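Local coordinates for TIR-like domain-containing protein (Prevotella corporis, PDB 7EBD) that is a bacterial STING-family protein, a dimer that binds C2E between its two subunits, at residues A[50-62]-A[100-112]. Residues are numbered along the deposited sequence; the frame is centred on the assembly and turned at random.
Sequences PETLDTDIKKSAM and MPTILSGIDKAID. With C2E (9,9'-[(2R,3R,3aS,5S,7aR,9R,10R,10aS,12S,14aR)-3,5,10,12-tetrahydroxy-5,12-dioxidooctahydro-2H,7H-difuro[3,2-d:3',2'-j][1,3,7,9,2,8]tetraoxadiphosphacyclododecine-2,9-diyl]bis(2-amino-1,9-dihydro-6H-purin-6-one)), chain E.
Met100, a selenomethionine, lies along the start of helix 57-67, where its selenium overlaps Ile57, Ser60 and Ala61. CG stands anti to the backbone N (chi1 179°) and the chain runs straight on to SE, which reaches 3.9 Å from Ala61 CB and 4.0 Å from Ile57 CG2. Pro50 closes another side of this chain, its CG 4.0 Å from Met100 SE, and its CD meets Leu104 CD1. Ile57 sends its other branch to helix 104-111. There Ile57 CD1 rests 3.6 Å from Leu104 CB. Leu53, the centre of an inverse gamma turn, lays both methyls against Asp108 OD1, the two side chains crossing at about a right angle. Leu53 CD1 also touches Ile107 CG2 at 3.7 Å. Asp108 is buried here, with OD2 2.9 Å from Asp54 O. Both atoms are acceptors, which could reflect a protonated Asp108 or local misplacement, since Asp54 is poorly ordered. Asp54 OD2 accepts from Ser60 OG at 3.0 Å, on its syn side, and this ties the loop to the helix. Leu53 and Leu104 continue the packing onto helix 124-146. Beyond Met100, Thr102 sets CG2 near Lys58 CG, while its OG1 bonds C2E O2' at 3.0 Å. The contact thus packs the start of helix 57-67 and its preceding loop against helix 104-111 and the type I beta turn from Pro101 to Leu104, whose Thr102 and Ile103 line the C2E pocket of the STING dimer.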
ATOM      1  N   PRO A  50      -0.788   6.750 -14.063  1.00 27.86           N
ATOM      2  CA  PRO A  50      -0.355   8.139 -14.246  1.00 29.73           C
ATOM      3  C   PRO A  50       0.166   8.353 -15.659  1.00 40.03           C
ATOM      4  O   PRO A  50       0.766   7.461 -16.263  1.00 40.09           O
ATOM      5  CB  PRO A  50       0.758   8.312 -13.206  1.00 28.31           C
ATOM      6  CG  PRO A  50       0.593   7.173 -12.253  1.00 32.54           C
ATOM      7  CD  PRO A  50       0.011   6.049 -13.045  1.00 25.08           C
ATOM      8  N   GLU A  51      -0.086   9.552 -16.189  1.00 57.98           N
ATOM      9  CA  GLU A  51       0.406   9.892 -17.522  1.00 58.82           C
ATOM     10  C   GLU A  51       1.916   9.709 -17.603  1.00 55.33           C
ATOM     11  O   GLU A  51       2.434   9.094 -18.543  1.00 66.11           O
ATOM     12  CB  GLU A  51       0.016  11.329 -17.868  1.00 64.49           C
ATOM     13  CG  GLU A  51      -1.451  11.509 -18.211  1.00 78.90           C
ATOM     14  CD  GLU A  51      -1.799  12.951 -18.512  1.00 87.62           C
ATOM     15  OE1 GLU A  51      -0.874  13.740 -18.799  1.00 90.10           O
ATOM     16  OE2 GLU A  51      -2.998  13.298 -18.457  1.00 89.99           O
ATOM     17  N   THR A  52       2.636  10.235 -16.619  1.00 47.66           N
ATOM     18  CA  THR A  52       4.045   9.934 -16.422  1.00 57.47           C
ATOM     19  C   THR A  52       4.288   9.794 -14.928  1.00 65.73           C
ATOM     20  O   THR A  52       3.535  10.323 -14.107  1.00 62.01           O
ATOM     21  CB  THR A  52       4.960  11.014 -17.018  1.00 62.24           C
ATOM     22  OG1 THR A  52       6.330  10.658 -16.792  1.00 61.10           O
ATOM     23  CG2 THR A  52       4.682  12.369 -16.378  1.00 55.65           C
ATOM     24  N   LEU A  53       5.339   9.059 -14.575  1.00 70.99           N
ATOM     25  CA  LEU A  53       5.672   8.871 -13.165  1.00 79.42           C
ATOM     26  C   LEU A  53       6.310  10.159 -12.667  1.00 84.29           C
ATOM     27  O   LEU A  53       7.529  10.339 -12.703  1.00 84.37           O
ATOM     28  CB  LEU A  53       6.582   7.666 -12.973  1.00 82.24           C
ATOM     29  CG  LEU A  53       5.878   6.329 -13.201  1.00 80.48           C
ATOM     30  CD1 LEU A  53       6.800   5.157 -12.902  1.00 82.52           C
ATOM     31  CD2 LEU A  53       4.617   6.263 -12.346  1.00 71.73           C
ATOM     32  N   ASP A  54       5.460  11.068 -12.197  1.00 81.56           N
ATOM     33  CA  ASP A  54       5.879  12.385 -11.756  1.00 77.30           C
ATOM     34  C   ASP A  54       6.255  12.349 -10.277  1.00 86.49           C
ATOM     35  O   ASP A  54       6.232  11.301  -9.624  1.00 86.61           O
ATOM     36  CB  ASP A  54       4.782  13.410 -12.037  1.00 75.56           C
ATOM     37  CG  ASP A  54       3.407  12.918 -11.640  1.00 83.92           C
ATOM     38  OD1 ASP A  54       3.160  12.759 -10.427  1.00 92.63           O
ATOM     39  OD2 ASP A  54       2.575  12.687 -12.542  1.00 88.03           O
ATOM     40  N   THR A  55       6.610  13.519  -9.741  1.00 95.35           N
ATOM     41  CA  THR A  55       7.125  13.591  -8.376  1.00 96.77           C
ATOM     42  C   THR A  55       6.091  13.139  -7.351  1.00 90.67           C
ATOM     43  O   THR A  55       6.443  12.516  -6.342  1.00 96.00           O
ATOM     44  CB  THR A  55       7.588  15.016  -8.069  1.00 92.28           C
ATOM     45  OG1 THR A  55       6.495  15.926  -8.251  1.00 89.22           O
ATOM     46  CG2 THR A  55       8.729  15.412  -8.994  1.00 91.58           C
ATOM     47  N   ASP A  56       4.814  13.437  -7.585  1.00 67.42           N
ATOM     48  CA  ASP A  56       3.765  13.166  -6.602  1.00 51.81           C
ATOM     49  C   ASP A  56       2.585  12.487  -7.291  1.00 35.54           C
ATOM     50  O   ASP A  56       1.798  13.144  -7.979  1.00 42.83           O
ATOM     51  CB  ASP A  56       3.329  14.451  -5.906  1.00 49.12           C
ATOM     52  CG  ASP A  56       2.660  14.193  -4.573  1.00 48.68           C
ATOM     53  OD1 ASP A  56       2.162  13.066  -4.359  1.00 47.28           O
ATOM     54  OD2 ASP A  56       2.637  15.117  -3.732  1.00 43.10           O
ATOM     55  N   ILE A  57       2.449  11.176  -7.083  1.00 36.88           N
ATOM     56  CA  ILE A  57       1.342  10.441  -7.685  1.00 28.34           C
ATOM     57  C   ILE A  57       0.037  10.741  -6.958  1.00 33.63           C
ATOM     58  O   ILE A  57      -1.044  10.663  -7.552  1.00 22.84           O
ATOM     59  CB  ILE A  57       1.656   8.934  -7.706  1.00 25.24           C
ATOM     60  CG1 ILE A  57       2.891   8.672  -8.571  1.00 35.71           C
ATOM     61  CG2 ILE A  57       0.475   8.128  -8.228  1.00 20.36           C
ATOM     62  CD1 ILE A  57       3.211   7.215  -8.737  1.00 34.78           C
ATOM     63  N   LYS A  58       0.109  11.111  -5.677  1.00 35.31           N
ATOM     64  CA  LYS A  58      -1.105  11.459  -4.945  1.00 36.05           C
ATOM     65  C   LYS A  58      -1.781  12.685  -5.546  1.00 31.05           C
ATOM     66  O   LYS A  58      -3.013  12.750  -5.621  1.00 37.41           O
ATOM     67  CB  LYS A  58      -0.778  11.691  -3.470  1.00 39.46           C
ATOM     68  CG  LYS A  58      -0.582  10.412  -2.674  1.00 51.00           C
ATOM     69  CD  LYS A  58      -0.248  10.705  -1.220  1.00 65.42           C
ATOM     70  CE  LYS A  58       1.129  11.343  -1.086  1.00 79.59           C
ATOM     71  NZ  LYS A  58       1.559  11.445   0.338  1.00 85.68           N
ATOM     72  N   LYS A  59      -0.990  13.662  -5.999  1.00 37.08           N
ATOM     73  CA  LYS A  59      -1.570  14.851  -6.614  1.00 28.75           C
ATOM     74  C   LYS A  59      -2.215  14.521  -7.955  1.00 20.87           C
ATOM     75  O   LYS A  59      -3.308  15.013  -8.261  1.00 22.39           O
ATOM     76  CB  LYS A  59      -0.503  15.933  -6.775  1.00 31.85           C
ATOM     77  CG  LYS A  59       0.042  16.454  -5.454  1.00 38.93           C
ATOM     78  CD  LYS A  59       1.095  17.533  -5.665  1.00 44.08           C
ATOM     79  CE  LYS A  59       1.314  18.340  -4.393  1.00 46.77           C
ATOM     80  NZ  LYS A  59       2.508  19.225  -4.487  1.00 38.74           N
ATOM     81  N   SER A  60      -1.554  13.693  -8.767  1.00 21.10           N
ATOM     82  CA  SER A  60      -2.161  13.259 -10.021  1.00 33.40           C
ATOM     83  C   SER A  60      -3.451  12.495  -9.764  1.00 29.69           C
ATOM     84  O   SER A  60      -4.436  12.656 -10.494  1.00 28.23           O
ATOM     85  CB  SER A  60      -1.175  12.402 -10.816  1.00 33.54           C
ATOM     86  OG  SER A  60       0.032  13.105 -11.055  1.00 46.19           O
ATOM     87  N   ALA A  61      -3.474  11.675  -8.712  1.00 30.60           N
ATOM     88  CA  ALA A  61      -4.680  10.924  -8.382  1.00 28.91           C
ATOM     89  C   ALA A  61      -5.810  11.852  -7.957  1.00 39.97           C
ATOM     90  O   ALA A  61      -6.950  11.688  -8.401  1.00 37.44           O
ATOM     91  CB  ALA A  61      -4.380   9.904  -7.286  1.00 18.51           C
HETATM   92  N   MSE A  62      -5.514  12.831  -7.106  1.00 43.27           N
HETATM   93  CA  MSE A  62      -6.519  13.798  -6.670  1.00 40.87           C
HETATM   94  C   MSE A  62      -7.079  14.589  -7.849  1.00 37.16           C
HETATM   95  O   MSE A  62      -8.293  14.786  -7.964  1.00 39.63           O
HETATM   96  CB  MSE A  62      -5.935  14.754  -5.628  1.00 53.24           C
HETATM   97  CG  MSE A  62      -5.868  14.172  -4.225  1.00 80.48           C
HETATM   98 SE   MSE A  62      -5.155  15.412  -2.895  1.00102.00          SE
HETATM   99  CE  MSE A  62      -3.284  15.409  -3.437  1.00 99.34           C
HETATM  100  N   MSE A 100      -6.034   5.172  -8.874  1.00 13.34           N
HETATM  101  CA  MSE A 100      -4.676   5.325  -9.375  1.00 20.14           C
HETATM  102  C   MSE A 100      -3.721   4.789  -8.314  1.00 16.81           C
HETATM  103  O   MSE A 100      -3.710   5.281  -7.185  1.00 25.39           O
HETATM  104  CB  MSE A 100      -4.371   6.789  -9.701  1.00 17.42           C
HETATM  105  CG  MSE A 100      -2.962   7.026 -10.218  1.00 27.78           C
HETATM  106 SE   MSE A 100      -2.595   8.904 -10.601  1.00 40.68          SE
HETATM  107  CE  MSE A 100      -3.927   9.206 -11.995  1.00 20.86           C
ATOM    108  N   PRO A 101      -2.932   3.770  -8.670  1.00 15.30           N
ATOM    109  CA  PRO A 101      -2.115   3.079  -7.661  1.00 11.69           C
ATOM    110  C   PRO A 101      -1.042   3.966  -7.049  1.00 10.31           C
ATOM    111  O   PRO A 101      -0.009   4.226  -7.677  1.00 24.99           O
ATOM    112  CB  PRO A 101      -1.499   1.911  -8.444  1.00 12.16           C
ATOM    113  CG  PRO A 101      -2.325   1.788  -9.695  1.00 14.98           C
ATOM    114  CD  PRO A 101      -2.778   3.176 -10.006  1.00 17.28           C
ATOM    115  N   THR A 102      -1.274   4.429  -5.819  1.00 18.25           N
ATOM    116  CA  THR A 102      -0.281   5.244  -5.127  1.00 22.32           C
ATOM    117  C   THR A 102       0.990   4.463  -4.809  1.00 22.60           C
ATOM    118  O   THR A 102       2.050   5.074  -4.621  1.00 14.84           O
ATOM    119  CB  THR A 102      -0.881   5.817  -3.843  1.00 17.25           C
ATOM    120  OG1 THR A 102      -1.468   4.759  -3.076  1.00 21.98           O
ATOM    121  CG2 THR A 102      -1.955   6.838  -4.171  1.00 18.20           C
ATOM    122  N   ILE A 103       0.906   3.129  -4.762  1.00 12.90           N
ATOM    123  CA  ILE A 103       2.071   2.288  -4.504  1.00 11.56           C
ATOM    124  C   ILE A 103       3.174   2.517  -5.528  1.00 15.35           C
ATOM    125  O   ILE A 103       4.343   2.231  -5.255  1.00 18.25           O
ATOM    126  CB  ILE A 103       1.647   0.804  -4.468  1.00 15.91           C
ATOM    127  CG1 ILE A 103       2.755  -0.065  -3.870  1.00 12.05           C
ATOM    128  CG2 ILE A 103       1.260   0.323  -5.863  1.00 11.71           C
ATOM    129  CD1 ILE A 103       2.405  -1.536  -3.793  1.00  9.25           C
ATOM    130  N   LEU A 104       2.830   3.033  -6.711  1.00 19.79           N
ATOM    131  CA  LEU A 104       3.829   3.301  -7.735  1.00 16.49           C
ATOM    132  C   LEU A 104       4.799   4.401  -7.327  1.00 24.47           C
ATOM    133  O   LEU A 104       5.851   4.540  -7.960  1.00 13.47           O
ATOM    134  CB  LEU A 104       3.147   3.677  -9.052  1.00 21.61           C
ATOM    135  CG  LEU A 104       2.300   2.606  -9.742  1.00 15.10           C
ATOM    136  CD1 LEU A 104       1.468   3.228 -10.851  1.00 17.86           C
ATOM    137  CD2 LEU A 104       3.182   1.493 -10.291  1.00 15.49           C
ATOM    138  N   SER A 105       4.466   5.180  -6.291  1.00 17.36           N
ATOM    139  CA  SER A 105       5.316   6.285  -5.858  1.00 25.49           C
ATOM    140  C   SER A 105       6.771   5.847  -5.725  1.00 28.18           C
ATOM    141  O   SER A 105       7.669   6.421  -6.353  1.00 29.10           O
ATOM    142  CB  SER A 105       4.799   6.846  -4.532  1.00 22.72           C
ATOM    143  OG  SER A 105       4.887   5.873  -3.505  1.00 25.10           O
ATOM    144  N   GLY A 106       7.009   4.809  -4.921  1.00 33.35           N
ATOM    145  CA  GLY A 106       8.364   4.310  -4.741  1.00 35.93           C
ATOM    146  C   GLY A 106       9.071   4.052  -6.055  1.00 37.25           C
ATOM    147  O   GLY A 106      10.222   4.458  -6.244  1.00 42.48           O
ATOM    148  N   ILE A 107       8.374   3.395  -6.990  1.00 33.47           N
ATOM    149  CA  ILE A 107       8.940   3.132  -8.312  1.00 30.72           C
ATOM    150  C   ILE A 107       9.579   4.395  -8.866  1.00 28.75           C
ATOM    151  O   ILE A 107      10.770   4.412  -9.210  1.00 30.19           O
ATOM    152  CB  ILE A 107       7.858   2.587  -9.262  1.00 34.46           C
ATOM    153  CG1 ILE A 107       7.489   1.149  -8.894  1.00 52.07           C
ATOM    154  CG2 ILE A 107       8.335   2.652 -10.703  1.00 28.20           C
ATOM    155  CD1 ILE A 107       8.567   0.137  -9.229  1.00 57.60           C
ATOM    156  N   ASP A 108       8.806   5.485  -8.909  1.00 29.13           N
ATOM    157  CA  ASP A 108       9.319   6.758  -9.402  1.00 32.75           C
ATOM    158  C   ASP A 108      10.649   7.090  -8.745  1.00 40.45           C
ATOM    159  O   ASP A 108      11.677   7.227  -9.420  1.00 41.78           O
ATOM    160  CB  ASP A 108       8.306   7.874  -9.139  1.00 37.52           C
ATOM    161  CG  ASP A 108       6.915   7.519  -9.606  1.00 59.92           C
ATOM    162  OD1 ASP A 108       6.687   6.338  -9.937  1.00 70.70           O
ATOM    163  OD2 ASP A 108       6.053   8.422  -9.653  1.00 64.74           O
ATOM    164  N   LYS A 109      10.653   7.155  -7.410  1.00 41.75           N
ATOM    165  CA  LYS A 109      11.862   7.552  -6.702  1.00 38.36           C
ATOM    166  C   LYS A 109      13.019   6.627  -7.043  1.00 43.51           C
ATOM    167  O   LYS A 109      14.152   7.089  -7.235  1.00 54.69           O
ATOM    168  CB  LYS A 109      11.610   7.589  -5.195  1.00 37.03           C
ATOM    169  CG  LYS A 109      10.647   8.688  -4.769  1.00 49.30           C
ATOM    170  CD  LYS A 109      10.446   8.713  -3.263  1.00 67.33           C
ATOM    171  CE  LYS A 109      11.717   9.135  -2.540  1.00 65.67           C
ATOM    172  NZ  LYS A 109      11.512   9.242  -1.067  1.00 49.04           N
ATOM    173  N   ALA A 110      12.747   5.326  -7.179  1.00 38.94           N
ATOM    174  CA  ALA A 110      13.811   4.403  -7.554  1.00 45.62           C
ATOM    175  C   ALA A 110      14.442   4.832  -8.870  1.00 51.42           C
ATOM    176  O   ALA A 110      15.659   5.043  -8.949  1.00 53.90           O
ATOM    177  CB  ALA A 110      13.265   2.979  -7.650  1.00 48.99           C
ATOM    178  N   ILE A 111      13.616   5.032  -9.899  1.00 52.29           N
ATOM    179  CA  ILE A 111      14.142   5.527 -11.165  1.00 43.56           C
ATOM    180  C   ILE A 111      14.745   6.909 -10.962  1.00 53.38           C
ATOM    181  O   ILE A 111      15.829   7.216 -11.476  1.00 58.41           O
ATOM    182  CB  ILE A 111      13.034   5.533 -12.235  1.00 43.35           C
ATOM    183  CG1 ILE A 111      12.512   4.113 -12.464  1.00 54.61           C
ATOM    184  CG2 ILE A 111      13.538   6.141 -13.532  1.00 30.86           C
ATOM    185  CD1 ILE A 111      11.100   4.060 -13.004  1.00 66.87           C
ATOM    186  N   ASP A 112      14.099   7.725 -10.127  1.00 63.75           N
ATOM    187  CA  ASP A 112      14.575   9.071  -9.844  1.00 66.58           C
ATOM    188  C   ASP A 112      15.862   9.071  -9.041  1.00 74.61           C
ATOM    189  O   ASP A 112      16.396  10.149  -8.760  1.00 77.98           O
ATOM    190  CB  ASP A 112      13.494   9.857  -9.100  1.00 76.66           C
ATOM    191  CG  ASP A 112      13.373  11.286  -9.586  1.00 93.90           C
ATOM    192  OD1 ASP A 112      14.093  11.653 -10.538  1.00100.47           O
ATOM    193  OD2 ASP A 112      12.553  12.040  -9.021  1.00 98.93           O
TER
HETATM  194  P1  C2E E 402      -0.604  -2.472   1.197  1.00 14.68           P
HETATM  195  O2P C2E E 402      -1.567  -2.755   2.325  1.00 19.33           O
HETATM  196  O1P C2E E 402      -0.167  -3.828   0.713  1.00 15.14           O
HETATM  197  O5' C2E E 402      -1.298  -1.790  -0.121  1.00 16.10           O
HETATM  198  C5' C2E E 402      -0.586  -1.830  -1.319  1.00  4.91           C
HETATM  199  C4' C2E E 402      -1.182  -0.777  -2.296  1.00  9.30           C
HETATM  200  O4' C2E E 402      -2.420  -1.082  -2.570  1.00 10.59           O
HETATM  201  C3' C2E E 402      -1.241   0.613  -1.627  1.00  5.68           C
HETATM  202  O3' C2E E 402      -0.096   1.283  -1.871  1.00 19.97           O
HETATM  203  C2' C2E E 402      -2.436   1.269  -2.341  1.00 10.14           C
HETATM  204  O2' C2E E 402      -2.013   1.823  -3.664  1.00  9.45           O
HETATM  205  C1' C2E E 402      -3.282   0.291  -2.543  1.00 10.34           C
HETATM  206  N9  C2E E 402      -4.259   0.249  -1.492  1.00 18.19           N
HETATM  207  C8  C2E E 402      -4.140  -0.524  -0.402  1.00 16.20           C
HETATM  208  N7  C2E E 402      -5.251  -0.262   0.321  1.00 13.64           N
HETATM  209  C5  C2E E 402      -5.996   0.639  -0.334  1.00 21.38           C
HETATM  210  C6  C2E E 402      -7.340   1.303  -0.009  1.00 24.14           C
HETATM  211  O6  C2E E 402      -7.913   1.038   0.991  1.00 17.95           O
HETATM  212  N1  C2E E 402      -7.905   2.250  -0.918  1.00 26.17           N
HETATM  213  C2  C2E E 402      -7.217   2.584  -2.136  1.00 23.41           C
HETATM  214  N2  C2E E 402      -7.789   3.545  -3.060  1.00 25.77           N
HETATM  215  N3  C2E E 402      -5.938   1.952  -2.447  1.00 17.62           N
HETATM  216  C4  C2E E 402      -5.361   0.966  -1.495  1.00  5.51           C
HETATM  217  P11 C2E E 402       0.132   2.576  -0.848  1.00 13.00           P
HETATM  218  O21 C2E E 402      -0.894   3.680  -0.933  1.00 18.12           O
HETATM  219  O11 C2E E 402       1.433   3.210  -1.280  1.00 11.82           O
HETATM  220  O5A C2E E 402       0.392   1.936   0.650  1.00 19.35           O
HETATM  221  C5A C2E E 402       1.651   1.325   0.729  1.00 10.63           C
HETATM  222  C4A C2E E 402       1.793   0.642   2.033  1.00 12.09           C
HETATM  223  O4A C2E E 402       1.751   1.507   3.010  1.00 16.73           O
HETATM  224  C3A C2E E 402       0.508  -0.408   2.295  1.00 12.98           C
HETATM  225  O3A C2E E 402       0.803  -1.741   1.671  1.00 16.94           O
HETATM  226  C2A C2E E 402       0.421  -0.520   3.509  1.00 17.59           C
HETATM  227  O2A C2E E 402       1.408  -1.528   4.034  1.00  6.43           O
HETATM  228  C1A C2E E 402       0.821   0.947   4.059  1.00 11.68           C
HETATM  229  N91 C2E E 402      -0.250   1.691   4.173  1.00 22.29           N
HETATM  230  C81 C2E E 402      -0.784   2.592   3.327  1.00  8.66           C
HETATM  231  N71 C2E E 402      -1.890   3.082   3.921  1.00 15.59           N
HETATM  232  C51 C2E E 402      -2.018   2.489   5.104  1.00 18.04           C
HETATM  233  C61 C2E E 402      -3.065   2.644   6.204  1.00 15.63           C
HETATM  234  O61 C2E E 402      -3.959   3.403   6.064  1.00 19.94           O
HETATM  235  N11 C2E E 402      -2.966   1.869   7.401  1.00 17.44           N
HETATM  236  C21 C2E E 402      -1.876   0.943   7.566  1.00 14.72           C
HETATM  237  N21 C2E E 402      -1.774   0.155   8.781  1.00 21.54           N
HETATM  238  N31 C2E E 402      -0.877   0.799   6.513  1.00 16.03           N
HETATM  239  C41 C2E E 402      -0.988   1.613   5.269  1.00  5.22           C